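Local coordinates for protein cysteine hydrolase (Staphylococcus aureus, PDB 6KUA) that probably hydrolyses nicotinamide to nicotinic acid and ammonia, as a zinc-containing nicotinamidase of the isochorismatase family of cysteine hydrolases, at residues 116-119 with 120-123; 39-42 with 43-47; 94-97 with 98-101; 141-144 with 145-149; 169-172 with 173-176. All blocks are in the same frame, centred on the assembly; numbering follows the deposited sequence.

Contact 1: residues 116-119 with 120-123; sequences DSLL and RERS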
# COMPACT_ATOMS: atom_id res chain seq x y z
N ASP A 116 8.75 3.09 4.52
CA ASP A 116 9.20 1.80 3.98
C ASP A 116 10.22 2.02 2.86
O ASP A 116 11.28 1.36 2.84
CB ASP A 116 7.99 1.00 3.48
CG ASP A 116 8.38 -0.33 2.84
OD1 ASP A 116 9.30 -1.01 3.35
OD2 ASP A 116 7.73 -0.71 1.83
N SER A 117 9.93 2.94 1.95
CA SER A 117 10.86 3.16 0.84
C SER A 117 12.19 3.74 1.33
O SER A 117 13.25 3.39 0.78
CB SER A 117 10.24 4.08 -0.21
OG SER A 117 10.33 5.42 0.24
N LEU A 118 12.16 4.59 2.36
CA LEU A 118 13.39 5.11 2.94
C LEU A 118 14.23 4.00 3.56
O LEU A 118 15.46 3.99 3.40
CB LEU A 118 13.07 6.16 3.99
CG LEU A 118 12.59 7.51 3.45
CD1 LEU A 118 12.01 8.36 4.59
CD2 LEU A 118 13.73 8.25 2.74
N LEU A 119 13.60 3.08 4.30
CA LEU A 119 14.31 1.95 4.87
C LEU A 119 14.90 1.05 3.79
O LEU A 119 16.06 0.61 3.89
CB LEU A 119 13.37 1.15 5.77
CG LEU A 119 12.76 1.87 6.96
CD1 LEU A 119 11.55 1.09 7.54
CD2 LEU A 119 13.82 2.10 8.02
N ARG A 120 14.12 0.76 2.74
CA ARG A 120 14.59 -0.12 1.67
C ARG A 120 15.77 0.50 0.91
O ARG A 120 16.72 -0.21 0.57
CB ARG A 120 13.46 -0.42 0.69
CG ARG A 120 12.36 -1.32 1.24
CD ARG A 120 11.35 -1.68 0.13
NE ARG A 120 10.11 -2.23 0.67
CZ ARG A 120 9.31 -3.06 0.01
NH1 ARG A 120 9.60 -3.44 -1.23
NH2 ARG A 120 8.21 -3.52 0.60
N GLU A 121 15.71 1.82 0.63
CA GLU A 121 16.82 2.54 -0.01
C GLU A 121 18.14 2.27 0.71
O GLU A 121 19.21 2.23 0.09
CB GLU A 121 16.58 4.06 0.03
CG GLU A 121 15.78 4.69 -1.10
CD GLU A 121 15.33 6.13 -0.78
OE1 GLU A 121 16.10 6.89 -0.15
OE2 GLU A 121 14.19 6.50 -1.13
N ARG A 122 18.10 2.13 2.03
CA ARG A 122 19.28 2.08 2.88
C ARG A 122 19.63 0.66 3.32
O ARG A 122 20.42 0.50 4.24
CB ARG A 122 19.07 2.97 4.10
CG ARG A 122 19.05 4.42 3.73
CD ARG A 122 18.31 5.27 4.77
NE ARG A 122 18.40 6.68 4.41
CZ ARG A 122 17.70 7.23 3.42
NH1 ARG A 122 16.85 6.49 2.71
NH2 ARG A 122 17.84 8.52 3.14
N SER A 123 19.01 -0.35 2.70
CA SER A 123 19.30 -1.75 2.97
C SER A 123 19.01 -2.13 4.43
O SER A 123 19.74 -2.93 5.03
CB SER A 123 20.74 -2.10 2.59
OG SER A 123 20.86 -2.05 1.18
O HOH W 1 11.17 7.36 -1.09
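D116 and R120, one helical turn apart, form a salt bridge on helix 115-121, whose end is a Schellman motif with S123, at positive phi, as its C-prime residue. R120 NE donates to D116 OD1 over 3.1 Å, nearly straight at 167° and within the guanidinium plane, while OD1 is approached on its syn side but tilted out of the carboxylate plane. The carboxylate and guanidinium planes stand 76° apart, so the two groups are not paired as a flat, two-pronged bridge. D116 OD1 also bonds Y150, and R120 NH2 reaches D116 of the second subunit. Backbone bonds carry the helix itself, R120 N to D116 O and E121 N to S117 O. A water-mediated link joins S117 OG, itself hydrogen-bonded to P114 O, to E121 OE2, the water donating to the carboxylate over 3.1 Å; OE2 is also paired with R106 of the third subunit. R122 runs its extended chain alongside L118. Its NH1 donates to the backbone O of L118 (2.9 Å) and forms a salt bridge with E121 OE1 (3.0 Å), met from above the carboxylate plane, and L118 CD2 packs 3.6 Å from the same R122 NH1.

Contact 2: residues 39-42 with 43-47; sequences INDF and NYYQD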
# COMPACT_ATOMS: atom_id res chain seq x y z
N ILE A 39 19.16 6.05 20.99
CA ILE A 39 19.56 6.98 19.94
C ILE A 39 21.07 7.07 19.87
O ILE A 39 21.67 6.99 18.79
CB ILE A 39 18.92 8.36 20.18
CG1 ILE A 39 17.39 8.26 20.10
CG2 ILE A 39 19.43 9.39 19.17
CD1 ILE A 39 16.68 9.50 20.57
N ASN A 40 21.73 7.19 21.03
CA ASN A 40 23.18 7.25 21.04
C ASN A 40 23.80 5.97 20.51
O ASN A 40 24.81 6.01 19.80
CB ASN A 40 23.68 7.54 22.46
CG ASN A 40 23.53 9.00 22.83
OD1 ASN A 40 23.84 9.88 22.03
ND2 ASN A 40 23.04 9.27 24.03
N ASP A 41 23.20 4.82 20.84
CA ASP A 41 23.71 3.55 20.32
C ASP A 41 23.70 3.54 18.80
O ASP A 41 24.73 3.29 18.16
CB ASP A 41 22.87 2.40 20.87
CG ASP A 41 23.49 1.04 20.58
OD1 ASP A 41 24.35 0.60 21.37
OD2 ASP A 41 23.12 0.40 19.57
N PHE A 42 22.54 3.79 18.20
CA PHE A 42 22.44 3.82 16.74
C PHE A 42 23.35 4.88 16.14
O PHE A 42 24.01 4.64 15.13
CB PHE A 42 20.98 4.06 16.33
CG PHE A 42 20.14 2.82 16.35
CD1 PHE A 42 19.75 2.24 17.56
CD2 PHE A 42 19.76 2.19 15.16
CE1 PHE A 42 18.99 1.09 17.59
CE2 PHE A 42 18.98 1.03 15.19
CZ PHE A 42 18.60 0.48 16.40
N ASN A 43 23.39 6.08 16.75
CA ASN A 43 24.20 7.16 16.21
C ASN A 43 25.68 6.79 16.21
O ASN A 43 26.39 7.05 15.23
CB ASN A 43 23.96 8.43 17.02
CG ASN A 43 24.57 9.66 16.38
OD1 ASN A 43 24.10 10.13 15.34
ND2 ASN A 43 25.61 10.20 17.01
N TYR A 44 26.14 6.14 17.29
CA TYR A 44 27.51 5.66 17.36
C TYR A 44 27.93 4.93 16.09
O TYR A 44 29.00 5.19 15.53
CB TYR A 44 27.68 4.74 18.57
CG TYR A 44 29.07 4.17 18.69
CD1 TYR A 44 30.10 4.90 19.28
CD2 TYR A 44 29.37 2.90 18.23
CE1 TYR A 44 31.38 4.38 19.40
CE2 TYR A 44 30.64 2.36 18.34
CZ TYR A 44 31.65 3.12 18.93
OH TYR A 44 32.92 2.59 19.03
N TYR A 45 27.08 4.02 15.61
CA TYR A 45 27.39 3.25 14.41
C TYR A 45 26.93 3.94 13.14
O TYR A 45 27.04 3.36 12.06
CB TYR A 45 26.74 1.86 14.48
CG TYR A 45 27.31 0.99 15.56
CD1 TYR A 45 28.46 0.25 15.34
CD2 TYR A 45 26.70 0.90 16.80
CE1 TYR A 45 28.99 -0.55 16.32
CE2 TYR A 45 27.23 0.08 17.80
CZ TYR A 45 28.37 -0.63 17.55
OH TYR A 45 28.90 -1.44 18.53
N GLN A 46 26.41 5.17 13.26
CA GLN A 46 25.79 5.90 12.16
C GLN A 46 24.65 5.09 11.54
O GLN A 46 24.40 5.19 10.34
CB GLN A 46 26.82 6.31 11.11
CG GLN A 46 27.85 7.32 11.61
CD GLN A 46 27.24 8.68 11.95
OE1 GLN A 46 27.13 9.05 13.13
NE2 GLN A 46 26.84 9.44 10.92
N ASP A 47 23.97 4.28 12.35
CA ASP A 47 22.72 3.67 11.94
C ASP A 47 21.62 4.73 11.85
O ASP A 47 21.72 5.82 12.41
CB ASP A 47 22.31 2.57 12.91
CG ASP A 47 23.18 1.32 12.78
OD1 ASP A 47 23.67 1.03 11.67
OD2 ASP A 47 23.39 0.62 13.81
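F42 and D47 meet at the end of helix 32-44 through both backbone and side chain. F42 O accepts the amide of D47, with D47 N 2.8 Å away, and takes a second, weak bond from Y45 N. On the side-chain side, D47 CB presses 3.4 Å from F42 CD2, and the two side chains run at about a right angle, ring and carboxylate planes 68° apart. Y45 turns a ring edge to the backbone, its CD2 lying 3.4 Å from D41 O, while Y44 CD2 stands over the centre of the Y45 ring, 3.5 Å above its plane. Y44 has CG anti to its own backbone N (178°) and Y45 has CG anti to the carbonyl carbon, which leans the rings of these neighbours to one another. One turn back, N43 N to I39 O and Y44 N to N40 O continue the helical bonding. The next shell is organised by R4, which pairs with the carboxylates of both D41 and D47 and makes a cation-pi contact with F42; its positive charge probably offsets the two acids, whose OD2 atoms are 5.8 Å apart. I39 and F42 pack inward on L6 and I49 of the sheet. Beyond the helix Q46 adopts positive phi (56°), and Q46 N bonds N43 O at 2.7 Å, completing a Schellman motif that delivers the chain to strand 48-54.

Contact 3: residues 94-97 with 98-101; sequences KAQP and NVHF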
# COMPACT_ATOMS: atom_id res chain seq x y z
N LYS A 94 20.11 16.67 14.34
CA LYS A 94 19.07 16.66 13.32
C LYS A 94 19.58 16.94 11.91
O LYS A 94 18.91 16.56 10.94
CB LYS A 94 17.97 17.66 13.67
CG LYS A 94 18.48 19.02 14.10
CD LYS A 94 17.32 19.96 14.36
CE LYS A 94 17.62 21.36 13.88
NZ LYS A 94 16.61 22.33 14.37
N ALA A 95 20.76 17.56 11.75
CA ALA A 95 21.29 17.78 10.41
C ALA A 95 22.05 16.57 9.85
O ALA A 95 22.41 16.58 8.67
CB ALA A 95 22.22 19.00 10.40
N GLN A 96 22.28 15.54 10.66
CA GLN A 96 23.06 14.40 10.20
C GLN A 96 22.28 13.58 9.18
O GLN A 96 21.05 13.49 9.22
CB GLN A 96 23.45 13.53 11.39
CG GLN A 96 24.25 14.27 12.46
CD GLN A 96 24.66 13.35 13.60
OE1 GLN A 96 25.23 13.80 14.59
NE2 GLN A 96 24.37 12.04 13.46
N PRO A 97 22.99 12.94 8.24
CA PRO A 97 22.30 12.17 7.20
C PRO A 97 21.65 10.89 7.70
O PRO A 97 20.80 10.34 7.00
CB PRO A 97 23.42 11.88 6.18
CG PRO A 97 24.67 11.83 7.02
CD PRO A 97 24.46 12.87 8.10
N ASN A 98 22.02 10.40 8.89
CA ASN A 98 21.41 9.21 9.46
C ASN A 98 20.23 9.52 10.37
O ASN A 98 19.79 8.64 11.11
CB ASN A 98 22.46 8.38 10.23
CG ASN A 98 22.98 9.08 11.48
OD1 ASN A 98 23.34 10.26 11.45
ND2 ASN A 98 23.03 8.34 12.59
N VAL A 99 19.69 10.75 10.33
CA VAL A 99 18.62 11.19 11.21
C VAL A 99 17.49 11.74 10.36
O VAL A 99 17.72 12.60 9.50
CB VAL A 99 19.09 12.26 12.22
CG1 VAL A 99 17.91 12.82 13.00
CG2 VAL A 99 20.14 11.69 13.15
N HIS A 100 16.27 11.25 10.59
CA HIS A 100 15.12 11.62 9.76
C HIS A 100 13.92 11.94 10.63
O HIS A 100 13.71 11.35 11.69
CB HIS A 100 14.73 10.50 8.80
CG HIS A 100 15.91 9.86 8.13
ND1 HIS A 100 16.27 10.14 6.83
CD2 HIS A 100 16.82 8.97 8.60
CE1 HIS A 100 17.34 9.43 6.52
NE2 HIS A 100 17.70 8.72 7.58
N PHE A 101 13.13 12.88 10.14
CA PHE A 101 11.92 13.33 10.80
C PHE A 101 10.78 13.20 9.80
O PHE A 101 10.85 13.78 8.71
CB PHE A 101 12.07 14.76 11.30
CG PHE A 101 11.04 15.16 12.31
CD1 PHE A 101 9.76 15.50 11.91
CD2 PHE A 101 11.36 15.18 13.66
CE1 PHE A 101 8.80 15.88 12.84
CE2 PHE A 101 10.41 15.55 14.60
CZ PHE A 101 9.13 15.91 14.19
O HOH W 2 16.15 15.36 10.88
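Q96 and N98 lie side by side on a type I beta turn, Q96 to V99, that brings the chain from helix 84-93 into strand 99-104, an outermost strand of the sheet within the chain. From its base, Q96 CB lies 3.3 Å from N98 OD1 and 4.2 Å from V99 CG2. The chain then runs extended beyond CG, alongside the side chain of N98, and carries CD past at 4.0 Å from N98 OD1. At the tip Q96 NE2 donates to that oxygen over 2.9 Å, in the plane of both amides and on a lone pair. With the amide planes only 15° apart, the two groups form a nearly flat unit; N98 reaches it with CG between its backbone N and carbonyl carbon (68°). Outside partners secure each end: Q96 NE2 also bonds N43 OD1, and N98 ND2 bonds D47 O. In the backbone, V99 N closes the turn onto Q96 O with a longer, 3.3 Å bond. V99 CG1 packs against K94 CA, and a water donates to K94 O at 3.0 Å and, weakly, to V99 O at 3.5 Å.

Contact 4: residues 141-144 with 145-149; sequences TAIS and AYNLG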
# COMPACT_ATOMS: atom_id res chain seq x y z
N THR A 141 2.34 0.60 14.19
CA THR A 141 3.61 0.63 13.47
C THR A 141 4.23 -0.76 13.41
O THR A 141 4.70 -1.18 12.35
CB THR A 141 4.57 1.63 14.14
OG1 THR A 141 4.01 2.94 14.06
CG2 THR A 141 5.96 1.62 13.48
N ALA A 142 4.21 -1.50 14.53
CA ALA A 142 4.81 -2.83 14.56
C ALA A 142 4.11 -3.79 13.60
O ALA A 142 4.76 -4.61 12.94
CB ALA A 142 4.78 -3.40 15.98
N ILE A 143 2.78 -3.69 13.49
CA ILE A 143 2.02 -4.57 12.61
C ILE A 143 2.37 -4.32 11.15
O ILE A 143 2.56 -5.27 10.37
CB ILE A 143 0.51 -4.40 12.85
CG1 ILE A 143 0.13 -4.99 14.20
CG2 ILE A 143 -0.29 -5.06 11.71
CD1 ILE A 143 -1.18 -4.51 14.72
N SER A 144 2.50 -3.05 10.75
CA SER A 144 2.92 -2.76 9.38
C SER A 144 4.36 -3.22 9.13
O SER A 144 4.66 -3.73 8.04
CB SER A 144 2.79 -1.27 9.09
OG SER A 144 1.47 -1.01 8.64
N ALA A 145 5.26 -2.99 10.09
CA ALA A 145 6.62 -3.50 9.95
C ALA A 145 6.60 -5.00 9.75
O ALA A 145 7.31 -5.53 8.88
CB ALA A 145 7.46 -3.14 11.19
N TYR A 146 5.74 -5.69 10.51
CA TYR A 146 5.61 -7.13 10.39
C TYR A 146 5.14 -7.52 9.00
O TYR A 146 5.80 -8.31 8.31
CB TYR A 146 4.67 -7.65 11.48
CG TYR A 146 4.23 -9.06 11.27
CD1 TYR A 146 5.05 -10.14 11.63
CD2 TYR A 146 2.99 -9.34 10.69
CE1 TYR A 146 4.63 -11.46 11.42
CE2 TYR A 146 2.58 -10.64 10.48
CZ TYR A 146 3.40 -11.69 10.85
OH TYR A 146 2.95 -12.98 10.63
N ASN A 147 4.02 -6.95 8.54
CA ASN A 147 3.51 -7.29 7.21
C ASN A 147 4.54 -7.00 6.12
O ASN A 147 4.65 -7.74 5.15
CB ASN A 147 2.22 -6.52 6.91
CG ASN A 147 1.05 -6.99 7.76
OD1 ASN A 147 1.11 -8.05 8.37
ND2 ASN A 147 -0.01 -6.19 7.80
N LEU A 148 5.29 -5.91 6.26
CA LEU A 148 6.27 -5.56 5.25
C LEU A 148 7.55 -6.42 5.35
O LEU A 148 8.48 -6.22 4.56
CB LEU A 148 6.59 -4.06 5.35
CG LEU A 148 5.41 -3.14 4.97
CD1 LEU A 148 5.60 -1.76 5.54
CD2 LEU A 148 5.22 -3.05 3.45
N GLY A 149 7.61 -7.36 6.28
CA GLY A 149 8.71 -8.31 6.30
C GLY A 149 9.95 -7.84 7.02
O GLY A 149 11.02 -8.39 6.79
O HOH W 3 0.79 -3.13 6.54
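S144 and L148 are joined by a backbone bond, L148 N to S144 O at 2.9 Å, the last of four successive i to i+4 bonds here; A145 N to T141 O, Y146 N to A142 O and N147 N to I143 O precede it. The hydroxyl of S144 is hydrogen-bonded to D108 and receives a water that stands 3.1 Å from its OG; the same water accepts a weak bond from N147 ND2. T141 OG1, farther up the helix, bonds to C137 O and to S109. The helix, 137-147, is the crossover of the beta-alpha-beta unit between strands 126-132 and 151-160, and it ends at G149 in a Schellman motif, with positive phi (85°) and G149 N bonded to Y146 O. A142 and A145 face the sheet, touching I129, V127 and I152. Packing along the remaining surface is largely of side chain upon backbone carbonyl. The L148 side chain lies against S144 O, placing CG 3.2 Å and CD1 3.3 Å from that oxygen. Next to it N147 lies side by side with I143, pointing the same way: its CG sits 3.5 Å from I143 O, and its ND2 is 4.1 Å from I143 CG2. The Y146 side chain leads away from 141-144, with CG anti to its backbone N (167°); its base stays nearest, CB lying 3.4 Å from I143 O, and the ring leads outward with an edge turned to that carbonyl. Beyond the chain, I143 packs against I143 of the fourth subunit, and L148 O accepts a bond from R120 NH2 of the second.

Contact 5: residues 169-172 with 173-176; sequences WALA and HFKN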
# COMPACT_ATOMS: atom_id res chain seq x y z
N TRP A 169 -0.62 -6.57 27.17
CA TRP A 169 -1.21 -7.26 26.02
C TRP A 169 -0.34 -7.11 24.79
O TRP A 169 -0.06 -8.09 24.08
CB TRP A 169 -2.63 -6.73 25.72
CG TRP A 169 -3.12 -7.40 24.48
CD1 TRP A 169 -3.74 -8.62 24.40
CD2 TRP A 169 -2.94 -6.96 23.13
NE1 TRP A 169 -3.97 -8.95 23.09
CE2 TRP A 169 -3.49 -7.94 22.28
CE3 TRP A 169 -2.38 -5.80 22.55
CZ2 TRP A 169 -3.49 -7.82 20.89
CZ3 TRP A 169 -2.37 -5.69 21.15
CH2 TRP A 169 -2.93 -6.69 20.35
N ALA A 170 0.11 -5.89 24.51
CA ALA A 170 0.80 -5.61 23.25
C ALA A 170 2.20 -6.22 23.23
O ALA A 170 2.66 -6.70 22.18
CB ALA A 170 0.85 -4.09 23.01
N LEU A 171 2.88 -6.25 24.39
CA LEU A 171 4.21 -6.86 24.43
C LEU A 171 4.14 -8.35 24.10
O LEU A 171 5.01 -8.87 23.41
CB LEU A 171 4.87 -6.63 25.80
CG LEU A 171 5.30 -5.19 26.12
CD1 LEU A 171 5.88 -5.10 27.52
CD2 LEU A 171 6.29 -4.64 25.11
N ALA A 172 3.09 -9.04 24.58
CA ALA A 172 2.94 -10.45 24.23
C ALA A 172 2.53 -10.62 22.77
O ALA A 172 2.99 -11.53 22.10
CB ALA A 172 1.92 -11.14 25.15
N HIS A 173 1.65 -9.74 22.28
CA HIS A 173 1.31 -9.74 20.86
C HIS A 173 2.57 -9.61 20.01
O HIS A 173 2.79 -10.40 19.09
CB HIS A 173 0.32 -8.62 20.55
CG HIS A 173 -0.23 -8.67 19.16
ND1 HIS A 173 -1.25 -9.51 18.79
CD2 HIS A 173 0.11 -7.97 18.04
CE1 HIS A 173 -1.54 -9.33 17.52
NE2 HIS A 173 -0.72 -8.41 17.03
N PHE A 174 3.43 -8.63 20.32
CA PHE A 174 4.65 -8.47 19.54
C PHE A 174 5.46 -9.76 19.53
O PHE A 174 5.99 -10.17 18.49
CB PHE A 174 5.52 -7.32 20.08
CG PHE A 174 4.83 -5.99 20.16
CD1 PHE A 174 3.85 -5.62 19.25
CD2 PHE A 174 5.20 -5.07 21.14
CE1 PHE A 174 3.23 -4.36 19.32
CE2 PHE A 174 4.58 -3.82 21.24
CZ PHE A 174 3.59 -3.47 20.33
N LYS A 175 5.55 -10.42 20.69
CA LYS A 175 6.36 -11.63 20.80
C LYS A 175 5.69 -12.82 20.12
O LYS A 175 6.31 -13.52 19.32
CB LYS A 175 6.62 -11.91 22.29
CG LYS A 175 7.56 -13.09 22.61
CD LYS A 175 7.80 -13.16 24.13
CE LYS A 175 8.00 -14.60 24.63
NZ LYS A 175 6.70 -15.34 24.77
N ASN A 176 4.40 -13.04 20.40
CA ASN A 176 3.75 -14.30 20.02
C ASN A 176 3.14 -14.27 18.62
O ASN A 176 3.09 -15.31 17.96
CB ASN A 176 2.67 -14.66 21.05
CG ASN A 176 3.22 -14.70 22.49
OD1 ASN A 176 4.31 -15.19 22.72
ND2 ASN A 176 2.47 -14.17 23.45
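W169 and H173 lie side by side one turn apart on helix 164-176, their ring planes near parallel but slid apart. The planes are inclined by 23° and the centroids of the tryptophan's six-membered ring and the imidazole are 4.7 Å apart, so overlap is slight: W169 CH2 lies over the rim of the imidazole face, and W169 CZ2 comes to 3.5 Å from H173 ND1. Both side chains have CG anti to the backbone N (176° and -172°), which sends them off the helix in the same direction. H173 CB adds a CH-pi contact, 3.9 Å from the centroid of the W169 six-membered ring and over its face. F174 is oriented quite differently. One face of its ring is met, toward the rim, by A170 O, which is 3.0 Å from F174 CG, and its far end reaches A170 CB, 3.9 Å from CZ. L171 crosses it at a slant, CD2 to CD2 of F174 at 4.1 Å. The helix places these groups on two fronts. F174 packs toward L139, A142 and V154, whereas W169 and H173 meet the fourth subunit: H173 NE2 bonds H140 there, W169 NE1 bonds D135, and W169 stacks on its counterpart W169. The arrangement is that of an i to i+4 aromatic pair on a helix flanking the parallel sheet of an isochorismatase-type alpha/beta fold, with that pair set into a subunit interface.

How the contacts relate
From the N terminus the chain passes contacts 2, 3, 1, 4 and 5 in series; each is a local contact within a continuous stretch, so none closes a long loop, encloses or crosses another. Contact 2 ends helix 32-44 ahead of strand 48-54, and contact 3 leads into the neighbouring strand 99-104; their turns are tied by polar bonds of N43 and D47. Contact 3 reaches contact 1 through H100 and R122, at the end of helix 115-121. Contact 1 touches contact 4 where D116 and R120 meet L148, and contact 4 touches contact 5 where A142 meets F174. Contacts 3 and 5 lie farthest apart, centres about 30 Å distant, on opposite sides of the chain's centre.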